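Local coordinates for protein metal transporter CNNM3 (Homo sapiens, PDB 6DFD) that probably takes part in magnesium efflux across the membrane, with its cyclic nucleotide-binding homology domain mediating dimerization, at residues Leu113-Arg118 / Gln190-Thr195; Gly117-Glu122 / Tyr181-Leu186. The protein carries 6 engineered substitutions. All coordinates share one frame; numbering follows the deposited sequence.

Interactions 1 and 2 follow one another along the same two pieces of chain: strand 110-114 leads into strand 119-123, and strand 181-185 leads into strand 189-195. Each pair is antiparallel, but the pairs lie in different four-stranded sheets of the beta-barrel, and their centres are about 12 Å apart. Gly117 and Arg118, common to segments 113-118 and 117-122, lie at the passage between the sheets. The sheets also touch through side chains, Ile114 CD1 lying 3.5 Å from Val119 CG2. Interaction 1 is the more central, its centre about 5 Å from the centre of the chain, whereas that of interaction 2 is about 12 Å from it; interaction 2 reaches the second subunit through Tyr181.

Interaction 1 (Leu113-Arg118 / Gln190-Thr195); sequences LILQGR and QLIKVT
Gln190 O receives two consecutive backbone N-H groups, from Leu115 N at 2.7 Å and from Gln116 N at 3.1 Å, the mark of a classic beta bulge. The two bonds differ in quality: the N-H of Leu115 is bent to 134° at hydrogen, while that of Gln116 is straighter and meets a lone pair in the carbonyl plane. Gln190 N returns a bond to Gln116 O, so pairing resumes after the extra residue. Before the bulge, Leu113 and Ile192 form a hydrogen-bonded pair through reciprocal N-H to O bonds, both 2.9 Å. Register evidence agrees, since Ile114 pairs with Leu191 but Gln116 with Gln190, a slip of one residue. In this cyclic nucleotide-binding homology domain, a beta-barrel of the cupin clan, the bulge falls where the chain turns the corner at Leu115 from one sheet toward the next. The extra residue directs its side chain at the partner strand: CB of Leu115 sits 3.2 Å from Gln190 O, and the Leu115 and Ile192 side chains cross at an angle, CD2 of Leu115 lying 3.7 Å from CG1 of Ile192. CG1 of Ile192 is anti to its carbonyl carbon (chi1 -66°), which sets this methylene against both methyl groups of Leu115. On the opposite face from Leu113 and Ile192, Ile114 and Leu191 lie alongside each other, pointing the same way, CG1 to CD2 at 3.9 Å. Helix 47-60 packs on the face bearing Leu113 and Ile192, with Phe56 and Leu57 against Leu113 and Leu50 against Ile192; its Thr53 touches Leu115.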
loop_
_atom_site.group_PDB
_atom_site.type_symbol
_atom_site.label_atom_id
_atom_site.label_comp_id
_atom_site.label_asym_id
_atom_site.label_seq_id
_atom_site.Cartn_x
_atom_site.Cartn_y
_atom_site.Cartn_z
ATOM N N LEU A 113 5.599 4.166 11.287
ATOM C CA LEU A 113 6.491 3.368 10.461
ATOM C C LEU A 113 6.535 1.980 11.074
ATOM O O LEU A 113 6.672 1.845 12.296
ATOM C CB LEU A 113 7.901 3.965 10.380
ATOM C CG LEU A 113 8.892 3.095 9.594
ATOM C CD1 LEU A 113 9.817 3.922 8.791
ATOM C CD2 LEU A 113 9.713 2.220 10.519
ATOM N N ILE A 114 6.403 0.957 10.240
ATOM C CA ILE A 114 6.387 -0.423 10.714
ATOM C C ILE A 114 7.825 -0.907 10.822
ATOM O O ILE A 114 8.529 -1.018 9.814
ATOM C CB ILE A 114 5.571 -1.327 9.774
ATOM C CG1 ILE A 114 4.117 -0.858 9.715
ATOM C CG2 ILE A 114 5.629 -2.810 10.244
ATOM C CD1 ILE A 114 3.280 -1.618 8.693
ATOM N N LEU A 115 8.266 -1.213 12.043
ATOM C CA LEU A 115 9.599 -1.790 12.189
ATOM C C LEU A 115 9.577 -3.272 11.868
ATOM O O LEU A 115 10.519 -3.801 11.260
ATOM C CB LEU A 115 10.113 -1.583 13.610
ATOM C CG LEU A 115 11.120 -0.487 13.969
ATOM C CD1 LEU A 115 11.249 0.596 12.933
ATOM C CD2 LEU A 115 10.764 0.070 15.320
ATOM N N GLN A 116 8.508 -3.950 12.275
ATOM C CA GLN A 116 8.393 -5.379 12.041
ATOM C C GLN A 116 6.915 -5.727 11.978
ATOM O O GLN A 116 6.127 -5.226 12.781
ATOM C CB GLN A 116 9.084 -6.175 13.158
ATOM C CG GLN A 116 9.091 -7.677 12.943
ATOM C CD GLN A 116 9.723 -8.427 14.102
ATOM O OE1 GLN A 116 10.566 -7.892 14.821
ATOM N NE2 GLN A 116 9.312 -9.676 14.289
ATOM N N GLY A 117 6.534 -6.552 11.015
ATOM C CA GLY A 117 5.180 -7.063 10.945
ATOM C C GLY A 117 4.525 -6.744 9.616
ATOM O O GLY A 117 5.133 -6.182 8.706
ATOM N N ARG A 118 3.241 -7.108 9.533
ATOM C CA ARG A 118 2.499 -7.088 8.281
ATOM C C ARG A 118 1.146 -6.431 8.483
ATOM O O ARG A 118 0.463 -6.686 9.482
ATOM C CB ARG A 118 2.294 -8.510 7.742
ATOM C CG ARG A 118 3.533 -9.367 7.769
ATOM C CD ARG A 118 4.538 -8.902 6.723
ATOM N NE ARG A 118 4.057 -9.176 5.376
ATOM C CZ ARG A 118 4.778 -9.015 4.272
ATOM N NH1 ARG A 118 6.026 -8.564 4.345
ATOM N NH2 ARG A 118 4.247 -9.306 3.091
ATOM N N GLN A 190 5.700 -4.278 15.496
ATOM C CA GLN A 190 6.560 -3.355 16.223
ATOM C C GLN A 190 6.652 -2.080 15.399
ATOM O O GLN A 190 7.006 -2.134 14.213
ATOM C CB GLN A 190 7.950 -3.945 16.474
ATOM C CG GLN A 190 8.781 -3.148 17.476
ATOM C CD GLN A 190 8.196 -3.172 18.882
ATOM O OE1 GLN A 190 7.685 -4.194 19.341
ATOM N NE2 GLN A 190 8.262 -2.036 19.568
ATOM N N LEU A 191 6.348 -0.949 16.044
ATOM C CA LEU A 191 6.015 0.302 15.377
ATOM C C LEU A 191 6.804 1.470 15.946
ATOM O O LEU A 191 7.087 1.529 17.148
ATOM C CB LEU A 191 4.521 0.652 15.550
ATOM C CG LEU A 191 3.470 -0.337 15.060
ATOM C CD1 LEU A 191 2.103 0.231 15.328
ATOM C CD2 LEU A 191 3.647 -0.637 13.587
ATOM N N ILE A 192 7.098 2.421 15.061
ATOM C CA ILE A 192 7.430 3.798 15.417
ATOM C C ILE A 192 6.162 4.622 15.242
ATOM O O ILE A 192 5.559 4.612 14.164
ATOM C CB ILE A 192 8.566 4.337 14.527
ATOM C CG1 ILE A 192 9.865 3.578 14.810
ATOM C CG2 ILE A 192 8.752 5.848 14.705
ATOM C CD1 ILE A 192 10.372 3.705 16.261
ATOM N N LYS A 193 5.741 5.320 16.296
ATOM C CA LYS A 193 4.555 6.169 16.265
ATOM C C LYS A 193 4.933 7.577 16.694
ATOM O O LYS A 193 5.358 7.788 17.837
ATOM C CB LYS A 193 3.465 5.636 17.187
ATOM C CG LYS A 193 2.163 6.415 17.117
ATOM C CD LYS A 193 1.222 6.021 18.257
ATOM C CE LYS A 193 -0.233 6.324 17.925
ATOM N NZ LYS A 193 -1.173 5.863 18.997
ATOM N N VAL A 194 4.739 8.540 15.800
ATOM C CA VAL A 194 5.068 9.938 16.072
ATOM C C VAL A 194 3.796 10.755 15.934
ATOM O O VAL A 194 3.200 10.804 14.850
ATOM C CB VAL A 194 6.162 10.462 15.136
ATOM C CG1 VAL A 194 6.427 11.948 15.408
ATOM C CG2 VAL A 194 7.415 9.649 15.327
ATOM N N THR A 195 3.378 11.386 17.026
ATOM C CA THR A 195 2.208 12.238 16.979
ATOM C C THR A 195 2.579 13.617 16.450
ATOM O O THR A 195 3.748 14.016 16.421
ATOM C CB THR A 195 1.562 12.386 18.361
ATOM O OG1 THR A 195 2.417 13.153 19.217
ATOM C CG2 THR A 195 1.300 11.019 18.997
#

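Interaction 2 (Gly117-Glu122 / Tyr181-Leu186); sequences GRVEVE and YTVRAL
With CG anti to the backbone N in both Glu120 (chi1 178°) and Arg184 (chi1 -179°), the two side chains leave the sheet side by side, and a bend at chi3 of Arg184 turns its guanidinium toward the carboxylate. The resulting salt bridge is long and weak, Arg184 NH2 to Glu120 OE2 at 3.4 Å. OE2 lies at the guanidinium edge, in its plane, although the two flat groups stand 84° apart. A water bridges the two groups, accepting from Arg184 NE at 2.9 Å and donating to Glu120 OE2. Beneath, Glu120 with Arg184 and Glu122 with Thr182 form hydrogen-bonded antiparallel pairs, and beyond the strand end Leu186 N adds one more bond, to Arg118 O at 2.7 Å. On the same face as Glu120, the CG of Glu122 lies 3.6 Å from Thr182 CB; their polar ends share only a weak bond, and Arg104 is the stronger partner of both. The other face carries the valines: Val119 CB meets Val183 CG1 at 3.7 Å, while Val121 and Val183 run alongside one another. Tyr138 of strand 137-138 packs against all three valines. Within the sheet, strand 119-123 is flanked by strand 128-132 and strand 181-185 by strand 100-102, whose Tyr102 meets the Tyr181 ring edge-to-face; Tyr181 OH hydrogen-bonds Glu126 of the second subunit, so that Tyr181 links strand 181-185 to that subunit.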
loop_
_atom_site.group_PDB
_atom_site.type_symbol
_atom_site.label_atom_id
_atom_site.label_comp_id
_atom_site.label_asym_id
_atom_site.label_seq_id
_atom_site.Cartn_x
_atom_site.Cartn_y
_atom_site.Cartn_z
ATOM N N GLY A 117 6.534 -6.552 11.015
ATOM C CA GLY A 117 5.180 -7.063 10.945
ATOM C C GLY A 117 4.525 -6.744 9.616
ATOM O O GLY A 117 5.133 -6.182 8.706
ATOM N N ARG A 118 3.241 -7.108 9.533
ATOM C CA ARG A 118 2.499 -7.088 8.281
ATOM C C ARG A 118 1.146 -6.431 8.483
ATOM O O ARG A 118 0.463 -6.686 9.482
ATOM C CB ARG A 118 2.294 -8.510 7.742
ATOM C CG ARG A 118 3.533 -9.367 7.769
ATOM C CD ARG A 118 4.538 -8.902 6.723
ATOM N NE ARG A 118 4.057 -9.176 5.376
ATOM C CZ ARG A 118 4.778 -9.015 4.272
ATOM N NH1 ARG A 118 6.026 -8.564 4.345
ATOM N NH2 ARG A 118 4.247 -9.306 3.091
ATOM N N VAL A 119 0.750 -5.604 7.518
ATOM C CA VAL A 119 -0.533 -4.917 7.563
ATOM C C VAL A 119 -1.221 -5.046 6.211
ATOM O O VAL A 119 -0.580 -5.225 5.172
ATOM C CB VAL A 119 -0.387 -3.422 7.938
ATOM C CG1 VAL A 119 0.134 -3.273 9.354
ATOM C CG2 VAL A 119 0.507 -2.704 6.946
ATOM N N GLU A 120 -2.541 -4.960 6.238
ATOM C CA GLU A 120 -3.341 -4.818 5.037
ATOM C C GLU A 120 -3.798 -3.376 4.946
ATOM O O GLU A 120 -4.277 -2.800 5.933
ATOM C CB GLU A 120 -4.556 -5.750 5.047
ATOM C CG GLU A 120 -5.461 -5.589 3.821
ATOM C CD GLU A 120 -6.632 -6.563 3.825
ATOM O OE1 GLU A 120 -6.466 -7.692 3.324
ATOM O OE2 GLU A 120 -7.707 -6.195 4.344
ATOM N N VAL A 121 -3.645 -2.803 3.763
ATOM C CA VAL A 121 -4.026 -1.434 3.476
ATOM C C VAL A 121 -5.135 -1.482 2.443
ATOM O O VAL A 121 -5.002 -2.170 1.423
ATOM C CB VAL A 121 -2.837 -0.615 2.940
ATOM C CG1 VAL A 121 -3.225 0.839 2.785
ATOM C CG2 VAL A 121 -1.626 -0.760 3.843
ATOM N N GLU A 122 -6.216 -0.752 2.694
ATOM C CA GLU A 122 -7.230 -0.510 1.675
ATOM C C GLU A 122 -7.310 0.995 1.469
ATOM O O GLU A 122 -7.522 1.743 2.429
ATOM C CB GLU A 122 -8.582 -1.111 2.072
ATOM C CG GLU A 122 -9.264 -0.445 3.228
ATOM C CD GLU A 122 -10.342 0.516 2.777
ATOM O OE1 GLU A 122 -10.123 1.739 2.877
ATOM O OE2 GLU A 122 -11.399 0.044 2.306
ATOM N N TYR A 181 -7.525 5.830 3.795
ATOM C CA TYR A 181 -7.081 4.449 3.832
ATOM C C TYR A 181 -7.376 3.865 5.201
ATOM O O TYR A 181 -7.504 4.581 6.198
ATOM C CB TYR A 181 -5.587 4.309 3.518
ATOM C CG TYR A 181 -4.681 5.322 4.194
ATOM C CD1 TYR A 181 -4.336 6.507 3.553
ATOM C CD2 TYR A 181 -4.147 5.081 5.454
ATOM C CE1 TYR A 181 -3.497 7.434 4.158
ATOM C CE2 TYR A 181 -3.307 6.002 6.067
ATOM C CZ TYR A 181 -2.986 7.175 5.412
ATOM O OH TYR A 181 -2.148 8.092 6.012
ATOM N N THR A 182 -7.497 2.546 5.224
ATOM C CA THR A 182 -7.562 1.778 6.451
ATOM C C THR A 182 -6.353 0.863 6.477
ATOM O O THR A 182 -5.974 0.296 5.443
ATOM C CB THR A 182 -8.869 0.965 6.531
ATOM O OG1 THR A 182 -9.984 1.842 6.334
ATOM C CG2 THR A 182 -9.011 0.275 7.875
ATOM N N VAL A 183 -5.740 0.733 7.652
ATOM C CA VAL A 183 -4.547 -0.087 7.827
ATOM C C VAL A 183 -4.782 -1.005 9.013
ATOM O O VAL A 183 -5.027 -0.531 10.129
ATOM C CB VAL A 183 -3.283 0.763 8.044
ATOM C CG1 VAL A 183 -2.073 -0.134 8.268
ATOM C CG2 VAL A 183 -3.056 1.681 6.856
ATOM N N ARG A 184 -4.690 -2.312 8.781
ATOM C CA ARG A 184 -4.999 -3.297 9.804
ATOM C C ARG A 184 -3.841 -4.265 9.966
ATOM O O ARG A 184 -3.335 -4.803 8.978
ATOM C CB ARG A 184 -6.278 -4.077 9.450
ATOM C CG ARG A 184 -6.671 -5.120 10.487
ATOM C CD ARG A 184 -7.969 -5.829 10.107
ATOM N NE ARG A 184 -7.909 -6.412 8.770
ATOM C CZ ARG A 184 -7.535 -7.656 8.495
ATOM N NH1 ARG A 184 -7.176 -8.494 9.464
ATOM N NH2 ARG A 184 -7.514 -8.061 7.236
ATOM N N ALA A 185 -3.472 -4.536 11.213
ATOM C CA ALA A 185 -2.446 -5.529 11.490
ATOM C C ALA A 185 -2.883 -6.905 11.011
ATOM O O ALA A 185 -4.036 -7.307 11.203
ATOM C CB ALA A 185 -2.162 -5.591 12.985
ATOM N N LEU A 186 -1.939 -7.625 10.402
ATOM C CA LEU A 186 -2.085 -9.033 10.078
ATOM C C LEU A 186 -1.190 -9.916 10.934
ATOM O O LEU A 186 -1.217 -11.143 10.783
ATOM C CB LEU A 186 -1.765 -9.266 8.595
ATOM C CG LEU A 186 -2.564 -8.452 7.586
ATOM C CD1 LEU A 186 -2.050 -8.773 6.179
ATOM C CD2 LEU A 186 -4.061 -8.734 7.703
HETATM O O HOH W 1 -8.671 -4.440 6.837
#